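Local coordinates for protein putative hydrolase (Chromobacterium violaceum, PDB 3MCW) that probably acts as a hydrolase of the isochorismatase family, related to the nicotinamidases, although its substrate is not known, at residues P5-P13 / D186-I194; G135-D146 / Y178-I187. All blocks are in the same frame, centred on the assembly; numbering follows the deposited sequence. Where two conformers were deposited one is given.

Contact 1: P5-P13 / D186-I194; sequences PLRFSSDKP and DILAALGNI
A hydrophobic seam, where the N-terminal segment 5-13 runs over helix 184-191, is centred on F8 and A190. CB of A190 lies 3.6 Å from CE2 of F8 and 3.5 Å from the carbonyl O of L6. The F8 ring has CG of P13 over the centre of one face, 3.9 Å above the plane; I187 O sits at its edge. CD2 of L191 meets CE2 of F8 obliquely at 3.7 Å and also touches CG of P13. With CG anti to the backbone N (chi1 177°), the L6 side chain turns its CD2 onto CG1 of I187 (3.9 Å). In this alpha/beta fold the segment leads into strand 14-18 of the parallel sheet, and F8 also packs on V117 of strand 115-121. I194, the last residue of a type I turn that starts at L191, uses two branches: CG2 rests on CB of D11 (3.6 Å), while CD1 meets CD of P13. Two waters, and no direct hydrogen bond, bridge the segments. One donates to L6 O (2.7 Å) and N193 OD1, the other accepts from F8 N and donates to A190 O (2.8 Å). S10 OG, also bonded to E115, accepts from K12 N in an ST turn.

Contact 2: G135-D146 / Y178-I187; sequences GNLGFAVCLAED and YCRVCGSADI
The Y178 ring is met obliquely by the N136 amide, ND2 lying 3.4 Å from CE1 with the two planes 32° apart; that amide is held by N96 and S97 of the second subunit. A second flat group, the D146 carboxylate, takes two donors from S184, both on syn sides and somewhat out of its plane: the backbone N reaches OD1 (2.8 Å) and OG reaches OD2 (2.6 Å). A water bridging D146 OD2 to A185 N adds a third donor. With CG of D146 set between its backbone N and carbonyl carbon (chi1 62°), the carboxylate faces the first turn of helix 184-191, whose positive end would probably stabilise its charge. G183 is the N-cap there, its N bonded to OD2 of D186 in one of the two conformers of D186. Between these ends strand 180-182 joins strand 140-144 in parallel, as the edge strand of the chain's six-stranded sheet. R180 N to V141 O, L143 N to R180 O, C182 N to L143 O (2.9 Å, 178°) and E145 N to C182 O form the ladder. On one face CB of A144 presses tightly on CD1 of I187 at 3.5 Å. On the other, CB of L143 meets SG of C179, and the bent side chain of E145 lays CG against CG1 of V181 (3.8 Å) while its OE1 bonds H167.

In the fold
From the N terminus, segment 5-13 comes first and runs into strand 14-18; its partner 186-194 arrives only near the end of the chain, so contact 1 closes a loop spanning almost the whole fold. Contact 2 nests inside it, closing the shorter excursion from 135-146 through helix 163-174 to 178-187. Both use helix 184-191 and share D186 and I187, with centres about 12 Å apart. They also touch directly: the side chain of L6 packs on C142 in one of its conformers, bringing the N-terminal segment onto strand 140-149. Contact 2 thus adds the edge strand to the sheet, and contact 1 ties the helix that follows it to the chain's beginning.

Contact 1: P5-P13 / D186-I194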
ATOM      1  N   PRO A   5       0.448  14.523 -22.933  1.00 33.04           N
ATOM      2  CA  PRO A   5      -0.878  13.884 -22.799  1.00 30.96           C
ATOM      3  C   PRO A   5      -0.823  12.368 -22.892  1.00 28.70           C
ATOM      4  O   PRO A   5      -0.023  11.839 -23.646  1.00 29.73           O
ATOM      5  CB  PRO A   5      -1.663  14.446 -23.984  1.00 35.86           C
ATOM      6  CG  PRO A   5      -0.637  14.764 -24.984  1.00 34.83           C
ATOM      7  CD  PRO A   5       0.568  15.224 -24.224  1.00 34.31           C
ATOM      8  N   LEU A   6      -1.690  11.684 -22.144  1.00 23.78           N
ATOM      9  CA  LEU A   6      -1.590  10.243 -21.953  1.00 20.56           C
ATOM     10  C   LEU A   6      -1.604   9.458 -23.249  1.00 19.98           C
ATOM     11  O   LEU A   6      -2.445   9.662 -24.112  1.00 20.82           O
ATOM     12  CB  LEU A   6      -2.729   9.735 -21.071  1.00 18.95           C
ATOM     13  CG  LEU A   6      -2.797   8.223 -20.825  1.00 18.54           C
ATOM     14  CD1 LEU A   6      -1.653   7.752 -19.937  1.00 24.48           C
ATOM     15  CD2 LEU A   6      -4.140   7.878 -20.210  1.00 22.85           C
ATOM     16  N   ARG A   7      -0.655   8.553 -23.327  1.00 19.33           N
ATOM     17  CA  ARG A   7      -0.531   7.631 -24.427  1.00 18.89           C
ATOM     18  C   ARG A   7      -0.218   6.242 -23.863  1.00 17.74           C
ATOM     19  O   ARG A   7       0.710   6.086 -23.071  1.00 23.84           O
ATOM     20  CB  ARG A   7       0.580   8.122 -25.378  1.00 21.71           C
ATOM     21  CG  ARG A   7       0.984   7.191 -26.512  1.00 25.56           C
ATOM     22  CD  ARG A   7       2.309   7.623 -27.156  1.00 28.42           C
ATOM     23  NE  ARG A   7       2.720   6.704 -28.221  1.00 34.96           N
ATOM     24  N   PHE A   8      -1.002   5.237 -24.249  1.00 15.03           N
ATOM     25  CA  PHE A   8      -0.717   3.870 -23.861  1.00 15.84           C
ATOM     26  C   PHE A   8       0.509   3.386 -24.596  1.00 17.77           C
ATOM     27  O   PHE A   8       0.724   3.739 -25.749  1.00 21.55           O
ATOM     28  CB  PHE A   8      -1.914   2.954 -24.135  1.00 12.54           C
ATOM     29  CG  PHE A   8      -3.063   3.235 -23.248  1.00 12.15           C
ATOM     30  CD1 PHE A   8      -2.949   2.968 -21.880  1.00 13.80           C
ATOM     31  CD2 PHE A   8      -4.224   3.802 -23.701  1.00 14.53           C
ATOM     32  CE1 PHE A   8      -3.957   3.239 -20.990  1.00 15.76           C
ATOM     33  CE2 PHE A   8      -5.272   4.058 -22.771  1.00 16.05           C
ATOM     34  CZ  PHE A   8      -5.100   3.768 -21.434  1.00 17.30           C
ATOM     35  N   SER A   9       1.326   2.618 -23.889  1.00 20.25           N
ATOM     36  CA  SER A   9       2.536   2.043 -24.468  0.50 23.29           C
ATOM     37  C   SER A   9       2.229   0.741 -25.206  1.00 21.67           C
ATOM     38  O   SER A   9       2.999   0.312 -26.059  1.00 26.76           O
ATOM     39  CB  SER A   9       3.579   1.799 -23.381  0.50 21.92           C
ATOM     40  OG  SER A   9       3.065   0.964 -22.364  0.50 24.63           O
ATOM     41  N   SER A  10       1.097   0.110 -24.858  1.00 18.43           N
ATOM     42  CA  SER A  10       0.654  -1.127 -25.494  1.00 16.66           C
ATOM     43  C   SER A  10      -0.680  -0.923 -26.200  1.00 15.37           C
ATOM     44  O   SER A  10      -1.319   0.108 -26.028  1.00 17.27           O
ATOM     45  CB  SER A  10       0.489  -2.259 -24.461  1.00 16.31           C
ATOM     46  OG  SER A  10      -0.792  -2.273 -23.843  1.00 15.66           O
ATOM     47  N   ASP A  11      -1.067  -1.898 -27.023  1.00 14.49           N
ATOM     48  CA  ASP A  11      -2.343  -1.858 -27.723  1.00 14.60           C
ATOM     49  C   ASP A  11      -3.431  -2.651 -26.976  1.00 13.62           C
ATOM     50  O   ASP A  11      -4.537  -2.860 -27.497  1.00 17.13           O
ATOM     51  CB  ASP A  11      -2.238  -2.309 -29.179  1.00 17.13           C
ATOM     52  CG  ASP A  11      -1.853  -3.774 -29.333  1.00 20.08           C
ATOM     53  OD1 ASP A  11      -1.751  -4.522 -28.343  1.00 21.52           O
ATOM     54  OD2 ASP A  11      -1.618  -4.162 -30.490  1.00 28.86           O
ATOM     55  N   LYS A  12      -3.147  -3.108 -25.754  1.00 11.09           N
ATOM     56  CA  LYS A  12      -4.064  -3.953 -25.006  1.00 10.37           C
ATOM     57  C   LYS A  12      -4.100  -3.600 -23.530  1.00  8.83           C
ATOM     58  O   LYS A  12      -4.022  -4.478 -22.686  1.00  8.91           O
ATOM     59  CB  LYS A  12      -3.747  -5.445 -25.238  1.00 12.51           C
ATOM     60  CG  LYS A  12      -2.313  -5.846 -24.944  1.00 13.40           C
ATOM     61  CD  LYS A  12      -2.055  -7.326 -25.227  1.00 17.06           C
ATOM     62  CE  LYS A  12      -0.608  -7.678 -24.952  1.00 19.44           C
ATOM     63  NZ  LYS A  12      -0.233  -9.106 -25.214  1.00 23.62           N
ATOM     64  N   PRO A  13      -4.271  -2.304 -23.181  1.00  8.30           N
ATOM     65  CA  PRO A  13      -4.382  -1.965 -21.770  1.00  7.42           C
ATOM     66  C   PRO A  13      -5.583  -2.682 -21.173  1.00  6.64           C
ATOM     67  O   PRO A  13      -6.653  -2.791 -21.797  1.00  7.82           O
ATOM     68  CB  PRO A  13      -4.561  -0.445 -21.804  1.00  8.62           C
ATOM     69  CG  PRO A  13      -5.221  -0.174 -23.130  1.00  9.13           C
ATOM     70  CD  PRO A  13      -4.577  -1.159 -24.060  1.00  9.16           C
ATOM     71  N   ASP A 186      -9.199  11.423 -20.129  1.00 12.85           N
ATOM     72  CA  ASP A 186      -7.808  11.272 -20.652  0.50 13.40           C
ATOM     73  C   ASP A 186      -7.642   9.879 -21.253  1.00 11.87           C
ATOM     74  O   ASP A 186      -7.062   9.637 -22.303  1.00 12.51           O
ATOM     75  CB  ASP A 186      -6.704  11.351 -19.529  0.50 14.50           C
ATOM     76  CG  ASP A 186      -6.676  12.687 -18.737  0.50 15.22           C
ATOM     77  OD1 ASP A 186      -6.985  13.747 -19.351  0.50 19.46           O
ATOM     78  OD2 ASP A 186      -6.314  12.662 -17.505  0.50 17.54           O
ATOM     79  N   ILE A 187      -8.072   8.920 -20.447  1.00  9.57           N
ATOM     80  CA  ILE A 187      -7.939   7.505 -20.770  1.00  9.07           C
ATOM     81  C   ILE A 187      -8.752   7.186 -22.051  1.00  9.15           C
ATOM     82  O   ILE A 187      -8.269   6.519 -22.973  1.00 10.08           O
ATOM     83  CB  ILE A 187      -8.398   6.651 -19.581  1.00  9.25           C
ATOM     84  CG1 ILE A 187      -7.370   6.726 -18.447  1.00 10.44           C
ATOM     85  CG2 ILE A 187      -8.626   5.211 -20.049  1.00 10.96           C
ATOM     86  CD1 ILE A 187      -7.927   6.408 -17.076  1.00 11.83           C
ATOM     87  N   LEU A 188      -9.992   7.659 -22.105  1.00  9.21           N
ATOM     88  CA  LEU A 188     -10.854   7.387 -23.243  1.00 10.63           C
ATOM     89  C   LEU A 188     -10.284   8.004 -24.492  1.00 11.13           C
ATOM     90  O   LEU A 188     -10.338   7.381 -25.561  1.00 12.21           O
ATOM     91  CB  LEU A 188     -12.273   7.886 -22.966  1.00 11.74           C
ATOM     92  CG  LEU A 188     -13.046   7.132 -21.880  1.00 12.38           C
ATOM     93  CD1 LEU A 188     -14.346   7.892 -21.545  1.00 17.69           C
ATOM     94  CD2 LEU A 188     -13.313   5.670 -22.287  1.00 14.67           C
ATOM     95  N   ALA A 189      -9.718   9.200 -24.388  1.00 11.26           N
ATOM     96  CA  ALA A 189      -9.075   9.824 -25.541  1.00 12.84           C
ATOM     97  C   ALA A 189      -7.870   9.002 -25.988  1.00 12.59           C
ATOM     98  O   ALA A 189      -7.642   8.793 -27.183  1.00 14.46           O
ATOM     99  CB  ALA A 189      -8.669  11.245 -25.203  1.00 14.87           C
ATOM    100  N   ALA A 190      -7.095   8.498 -25.031  1.00 11.65           N
ATOM    101  CA  ALA A 190      -5.895   7.716 -25.351  1.00 12.31           C
ATOM    102  C   ALA A 190      -6.243   6.406 -26.066  1.00 11.61           C
ATOM    103  O   ALA A 190      -5.487   5.960 -26.957  1.00 12.16           O
ATOM    104  CB  ALA A 190      -5.079   7.432 -24.093  1.00 13.83           C
ATOM    105  N   LEU A 191      -7.378   5.798 -25.730  1.00 11.26           N
ATOM    106  CA  LEU A 191      -7.801   4.592 -26.444  1.00 10.77           C
ATOM    107  C   LEU A 191      -7.948   4.838 -27.944  1.00 11.58           C
ATOM    108  O   LEU A 191      -7.600   3.985 -28.745  1.00 12.64           O
ATOM    109  CB  LEU A 191      -9.118   4.073 -25.914  1.00 11.52           C
ATOM    110  CG  LEU A 191      -9.146   3.519 -24.502  1.00 11.81           C
ATOM    111  CD1 LEU A 191     -10.536   3.059 -24.129  1.00 14.34           C
ATOM    112  CD2 LEU A 191      -8.125   2.379 -24.333  1.00 14.26           C
ATOM    113  N   GLY A 192      -8.477   6.001 -28.303  1.00 12.33           N
ATOM    114  CA  GLY A 192      -8.660   6.366 -29.690  1.00 13.03           C
ATOM    115  C   GLY A 192      -7.391   6.566 -30.490  1.00 13.13           C
ATOM    116  O   GLY A 192      -7.464   6.620 -31.709  1.00 15.26           O
ATOM    117  N   ASN A 193      -6.253   6.703 -29.804  1.00 12.49           N
ATOM    118  CA  ASN A 193      -4.948   6.898 -30.443  1.00 12.69           C
ATOM    119  C   ASN A 193      -4.145   5.621 -30.611  1.00 11.43           C
ATOM    120  O   ASN A 193      -3.110   5.634 -31.287  1.00 13.68           O
ATOM    121  CB  ASN A 193      -4.122   7.945 -29.688  1.00 14.85           C
ATOM    122  CG  ASN A 193      -4.761   9.309 -29.680  1.00 17.57           C
ATOM    123  OD1 ASN A 193      -4.656  10.044 -28.685  1.00 23.41           O
ATOM    124  ND2 ASN A 193      -5.443   9.653 -30.756  1.00 21.02           N
ATOM    125  N   ILE A 194      -4.632   4.502 -30.078  1.00 11.02           N
ATOM    126  CA  ILE A 194      -3.890   3.260 -30.168  1.00 11.16           C
ATOM    127  C   ILE A 194      -3.713   2.832 -31.616  1.00 11.98           C
ATOM    128  O   ILE A 194      -2.614   2.477 -32.037  1.00 12.98           O
ATOM    129  CB  ILE A 194      -4.568   2.158 -29.359  1.00 11.84           C
ATOM    130  CG1 ILE A 194      -4.412   2.480 -27.865  1.00 12.95           C
ATOM    131  CG2 ILE A 194      -3.963   0.766 -29.701  1.00 14.29           C
ATOM    132  CD1 ILE A 194      -5.143   1.533 -26.977  1.00 14.90           C
TER
HETATM  133  O   HOH W   1      -2.624   8.969 -26.738  1.00 24.43           O
HETATM  134  O   HOH W   2      -2.731   5.955 -26.556  1.00 14.18           O

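Contact 2: G135-D146 / Y178-I187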
ATOM      1  N   GLY A 135       2.424  -1.524  -9.028  1.00  5.98           N
ATOM      2  CA  GLY A 135       3.553  -0.724  -9.456  1.00  6.74           C
ATOM      3  C   GLY A 135       4.880  -1.361  -9.048  1.00  6.61           C
ATOM      4  O   GLY A 135       5.819  -1.467  -9.841  1.00  7.19           O
ATOM      5  N   ASN A 136       4.949  -1.864  -7.813  1.00  6.76           N
ATOM      6  CA  ASN A 136       6.191  -2.483  -7.364  1.00  7.27           C
ATOM      7  C   ASN A 136       6.502  -3.802  -8.065  1.00  7.24           C
ATOM      8  O   ASN A 136       7.667  -4.167  -8.195  1.00  8.80           O
ATOM      9  CB  ASN A 136       6.185  -2.700  -5.838  1.00  7.58           C
ATOM     10  CG  ASN A 136       6.361  -1.438  -4.973  1.00  7.56           C
ATOM     11  OD1 ASN A 136       6.421  -1.574  -3.756  1.00  9.04           O
ATOM     12  ND2 ASN A 136       6.484  -0.275  -5.539  1.00  8.35           N
ATOM     13  N   LEU A 137       5.467  -4.498  -8.537  1.00  7.16           N
ATOM     14  CA  LEU A 137       5.643  -5.718  -9.333  1.00  7.99           C
ATOM     15  C   LEU A 137       6.084  -5.410 -10.769  1.00  8.35           C
ATOM     16  O   LEU A 137       6.416  -6.328 -11.513  1.00 11.64           O
ATOM     17  CB  LEU A 137       4.354  -6.550  -9.343  1.00  8.08           C
ATOM     18  CG  LEU A 137       4.017  -7.262  -8.022  1.00  8.28           C
ATOM     19  CD1 LEU A 137       2.606  -7.840  -8.088  1.00  9.93           C
ATOM     20  CD2 LEU A 137       5.037  -8.353  -7.668  1.00 10.17           C
ATOM     21  N   GLY A 138       6.066  -4.157 -11.183  1.00  8.16           N
ATOM     22  CA  GLY A 138       6.519  -3.737 -12.503  1.00  9.16           C
ATOM     23  C   GLY A 138       5.450  -3.516 -13.547  1.00  9.16           C
ATOM     24  O   GLY A 138       5.747  -3.403 -14.714  1.00 13.30           O
ATOM     25  N   PHE A 139       4.188  -3.489 -13.136  1.00  7.49           N
ATOM     26  CA  PHE A 139       3.097  -3.135 -14.058  1.00  7.60           C
ATOM     27  C   PHE A 139       3.066  -1.633 -14.231  1.00  8.00           C
ATOM     28  O   PHE A 139       3.394  -0.857 -13.332  1.00  9.86           O
ATOM     29  CB  PHE A 139       1.765  -3.630 -13.499  1.00  7.87           C
ATOM     30  CG  PHE A 139       1.684  -5.109 -13.480  1.00  7.74           C
ATOM     31  CD1 PHE A 139       1.265  -5.792 -14.594  1.00  9.80           C
ATOM     32  CD2 PHE A 139       2.002  -5.837 -12.349  1.00  8.65           C
ATOM     33  CE1 PHE A 139       1.227  -7.157 -14.610  1.00 10.71           C
ATOM     34  CE2 PHE A 139       1.971  -7.230 -12.346  1.00  8.84           C
ATOM     35  CZ  PHE A 139       1.594  -7.888 -13.494  1.00  8.93           C
ATOM     36  N   ALA A 140       2.679  -1.207 -15.436  1.00  7.99           N
ATOM     37  CA  ALA A 140       2.467   0.205 -15.793  1.00  8.29           C
ATOM     38  C   ALA A 140       1.000   0.514 -15.492  1.00  7.94           C
ATOM     39  O   ALA A 140       0.110   0.053 -16.195  1.00 10.44           O
ATOM     40  CB  ALA A 140       2.777   0.421 -17.237  1.00 10.55           C
ATOM     41  N   VAL A 141       0.762   1.301 -14.456  1.00  7.60           N
ATOM     42  CA  VAL A 141      -0.583   1.519 -13.947  1.00  7.23           C
ATOM     43  C   VAL A 141      -1.040   2.949 -14.180  1.00  6.99           C
ATOM     44  O   VAL A 141      -0.338   3.904 -13.848  1.00  7.73           O
ATOM     45  CB  VAL A 141      -0.671   1.237 -12.430  1.00  7.83           C
ATOM     46  CG1 VAL A 141      -2.065   1.491 -11.927  1.00 10.52           C
ATOM     47  CG2 VAL A 141      -0.175  -0.161 -12.122  1.00 11.30           C
ATOM     48  N   CYS A 142      -2.230   3.077 -14.771  1.00  6.75           N
ATOM     49  CA  CYS A 142      -2.963   4.368 -14.829  0.50  7.16           C
ATOM     50  C   CYS A 142      -4.122   4.239 -13.876  1.00  7.22           C
ATOM     51  O   CYS A 142      -4.966   3.363 -14.020  1.00 10.10           O
ATOM     52  CB  CYS A 142      -3.554   4.687 -16.209  0.50  8.28           C
ATOM     53  SG  CYS A 142      -2.360   4.883 -17.516  0.50 12.72           S
ATOM     54  N   LEU A 143      -4.179   5.130 -12.891  1.00  6.70           N
ATOM     55  CA  LEU A 143      -5.247   5.140 -11.904  1.00  6.55           C
ATOM     56  C   LEU A 143      -6.263   6.184 -12.324  1.00  6.34           C
ATOM     57  O   LEU A 143      -5.948   7.388 -12.355  1.00  7.31           O
ATOM     58  CB  LEU A 143      -4.666   5.445 -10.518  1.00  7.21           C
ATOM     59  CG  LEU A 143      -5.691   5.461  -9.401  1.00  7.73           C
ATOM     60  CD1 LEU A 143      -6.444   4.163  -9.269  1.00  7.37           C
ATOM     61  CD2 LEU A 143      -4.970   5.742  -8.082  1.00 11.17           C
ATOM     62  N   ALA A 144      -7.478   5.757 -12.675  1.00  6.13           N
ATOM     63  CA  ALA A 144      -8.557   6.638 -13.128  1.00  6.58           C
ATOM     64  C   ALA A 144      -9.238   7.195 -11.895  1.00  6.62           C
ATOM     65  O   ALA A 144     -10.214   6.640 -11.382  1.00  6.83           O
ATOM     66  CB  ALA A 144      -9.540   5.888 -14.038  1.00  8.34           C
ATOM     67  N   GLU A 145      -8.721   8.310 -11.400  1.00  6.78           N
ATOM     68  CA  GLU A 145      -9.082   8.746 -10.055  1.00  6.92           C
ATOM     69  C   GLU A 145     -10.540   9.193  -9.916  1.00  6.48           C
ATOM     70  O   GLU A 145     -11.124   9.108  -8.859  1.00  6.75           O
ATOM     71  CB  GLU A 145      -8.106   9.801  -9.516  1.00  8.04           C
ATOM     72  CG  GLU A 145      -8.141  11.109 -10.238  1.00  8.37           C
ATOM     73  CD  GLU A 145      -9.219  12.057  -9.733  1.00  8.20           C
ATOM     74  OE1 GLU A 145      -9.618  11.969  -8.553  1.00  8.76           O
ATOM     75  OE2 GLU A 145      -9.646  12.917 -10.541  1.00 12.68           O
ATOM     76  N   ASP A 146     -11.107   9.713 -11.012  1.00  6.56           N
ATOM     77  CA  ASP A 146     -12.521  10.094 -11.029  1.00  6.58           C
ATOM     78  C   ASP A 146     -13.470   8.915 -10.995  1.00  6.63           C
ATOM     79  O   ASP A 146     -14.654   9.072 -10.737  1.00  7.88           O
ATOM     80  CB  ASP A 146     -12.834  11.035 -12.187  1.00  7.96           C
ATOM     81  CG  ASP A 146     -12.577  10.432 -13.554  1.00  8.47           C
ATOM     82  OD1 ASP A 146     -11.591   9.676 -13.720  1.00  8.78           O
ATOM     83  OD2 ASP A 146     -13.315  10.759 -14.504  1.00 12.31           O
ATOM     84  N   TYR A 178       4.127   4.878  -7.731  1.00  7.10           N
ATOM     85  CA  TYR A 178       3.438   3.613  -8.000  1.00  7.28           C
ATOM     86  C   TYR A 178       2.634   3.564  -9.291  1.00  7.27           C
ATOM     87  O   TYR A 178       2.344   2.475  -9.775  1.00  8.23           O
ATOM     88  CB  TYR A 178       2.523   3.252  -6.833  1.00  7.14           C
ATOM     89  CG  TYR A 178       3.236   3.129  -5.504  1.00  6.63           C
ATOM     90  CD1 TYR A 178       3.803   1.917  -5.081  1.00  6.81           C
ATOM     91  CD2 TYR A 178       3.289   4.196  -4.639  1.00  6.80           C
ATOM     92  CE1 TYR A 178       4.421   1.828  -3.825  1.00  7.27           C
ATOM     93  CE2 TYR A 178       3.922   4.104  -3.392  1.00  7.19           C
ATOM     94  CZ  TYR A 178       4.469   2.928  -3.004  1.00  7.04           C
ATOM     95  OH  TYR A 178       5.084   2.794  -1.777  1.00  8.10           O
ATOM     96  N   CYS A 179       2.196   4.716  -9.792  1.00  7.05           N
ATOM     97  CA  CYS A 179       1.278   4.772 -10.940  1.00  6.85           C
ATOM     98  C   CYS A 179       1.254   6.170 -11.504  1.00  7.44           C
ATOM     99  O   CYS A 179       1.907   7.082 -10.978  1.00  8.79           O
ATOM    100  CB  CYS A 179      -0.133   4.372 -10.518  1.00  6.92           C
ATOM    101  SG  CYS A 179      -0.948   5.600  -9.467  1.00  7.89           S
ATOM    102  N   ARG A 180       0.554   6.333 -12.626  1.00  6.95           N
ATOM    103  CA  ARG A 180       0.196   7.644 -13.145  1.00  7.05           C
ATOM    104  C   ARG A 180      -1.266   7.888 -12.814  1.00  6.48           C
ATOM    105  O   ARG A 180      -2.152   7.163 -13.289  1.00  7.85           O
ATOM    106  CB  ARG A 180       0.409   7.679 -14.652  1.00  8.43           C
ATOM    107  CG  ARG A 180       0.111   9.040 -15.241  1.00 11.78           C
ATOM    108  CD  ARG A 180       0.454   9.109 -16.701  1.00 16.46           C
ATOM    109  NE  ARG A 180       0.076  10.388 -17.253  1.00 19.20           N
ATOM    110  CZ  ARG A 180       0.506  10.844 -18.409  1.00 20.05           C
ATOM    111  NH1 ARG A 180       1.303  10.097 -19.151  1.00 24.87           N
ATOM    112  NH2 ARG A 180       0.097  12.024 -18.825  1.00 28.67           N
ATOM    113  N   VAL A 181      -1.545   8.926 -12.032  1.00  7.18           N
ATOM    114  CA  VAL A 181      -2.921   9.316 -11.719  1.00  7.06           C
ATOM    115  C   VAL A 181      -3.454  10.145 -12.896  1.00  7.21           C
ATOM    116  O   VAL A 181      -2.833  11.091 -13.323  1.00  9.86           O
ATOM    117  CB  VAL A 181      -2.955  10.113 -10.418  1.00  7.89           C
ATOM    118  CG1 VAL A 181      -4.375  10.677 -10.185  1.00 10.40           C
ATOM    119  CG2 VAL A 181      -2.505   9.230  -9.255  1.00  9.10           C
ATOM    120  N   CYS A 182      -4.633   9.767 -13.401  1.00  8.39           N
ATOM    121  CA  CYS A 182      -5.227  10.531 -14.467  0.50  9.57           C
ATOM    122  C   CYS A 182      -6.736  10.423 -14.427  1.00  8.64           C
ATOM    123  O   CYS A 182      -7.304   9.887 -13.465  1.00  9.54           O
ATOM    124  CB  CYS A 182      -4.677  10.018 -15.771  0.50 12.17           C
ATOM    125  SG  CYS A 182      -5.050   8.275 -15.957  0.50 15.46           S
ATOM    126  N   GLY A 183      -7.400  11.050 -15.391  1.00  9.42           N
ATOM    127  CA  GLY A 183      -8.844  11.032 -15.445  1.00  9.76           C
ATOM    128  C   GLY A 183      -9.355  10.119 -16.535  1.00  8.53           C
ATOM    129  O   GLY A 183      -8.723   9.899 -17.561  1.00  9.61           O
ATOM    130  N   SER A 184     -10.580   9.673 -16.344  1.00  9.22           N
ATOM    131  CA  SER A 184     -11.212   8.793 -17.313  1.00  9.58           C
ATOM    132  C   SER A 184     -11.321   9.443 -18.685  1.00  9.40           C
ATOM    133  O   SER A 184     -11.174   8.735 -19.672  1.00 10.28           O
ATOM    134  CB  SER A 184     -12.580   8.313 -16.839  1.00 10.87           C
ATOM    135  OG  SER A 184     -13.514   9.361 -16.707  1.00 12.02           O
ATOM    136  N   ALA A 185     -11.558  10.755 -18.785  1.00 10.84           N
ATOM    137  CA  ALA A 185     -11.643  11.409 -20.099  1.00 12.31           C
ATOM    138  C   ALA A 185     -10.315  11.248 -20.828  1.00 11.09           C
ATOM    139  O   ALA A 185     -10.298  11.018 -22.057  1.00 13.53           O
ATOM    140  CB  ALA A 185     -12.041  12.863 -19.976  1.00 15.05           C
ATOM    141  N   ASP A 186      -9.199  11.423 -20.129  1.00 12.85           N
ATOM    142  CA  ASP A 186      -7.808  11.272 -20.652  0.50 13.40           C
ATOM    143  C   ASP A 186      -7.642   9.879 -21.253  1.00 11.87           C
ATOM    144  O   ASP A 186      -7.062   9.637 -22.303  1.00 12.51           O
ATOM    145  CB  ASP A 186      -6.704  11.351 -19.529  0.50 14.50           C
ATOM    146  CG  ASP A 186      -6.676  12.687 -18.737  0.50 15.22           C
ATOM    147  OD1 ASP A 186      -6.985  13.747 -19.351  0.50 19.46           O
ATOM    148  OD2 ASP A 186      -6.314  12.662 -17.505  0.50 17.54           O
ATOM    149  N   ILE A 187      -8.072   8.920 -20.447  1.00  9.57           N
ATOM    150  CA  ILE A 187      -7.939   7.505 -20.770  1.00  9.07           C
ATOM    151  C   ILE A 187      -8.752   7.186 -22.051  1.00  9.15           C
ATOM    152  O   ILE A 187      -8.269   6.519 -22.973  1.00 10.08           O
ATOM    153  CB  ILE A 187      -8.398   6.651 -19.581  1.00  9.25           C
ATOM    154  CG1 ILE A 187      -7.370   6.726 -18.447  1.00 10.44           C
ATOM    155  CG2 ILE A 187      -8.626   5.211 -20.049  1.00 10.96           C
ATOM    156  CD1 ILE A 187      -7.927   6.408 -17.076  1.00 11.83           C
TER
HETATM  157  O   HOH W   3       2.897   1.815 -12.456  1.00 11.80           O
HETATM  158  O   HOH W   4     -12.046  12.629 -16.608  1.00 16.24           O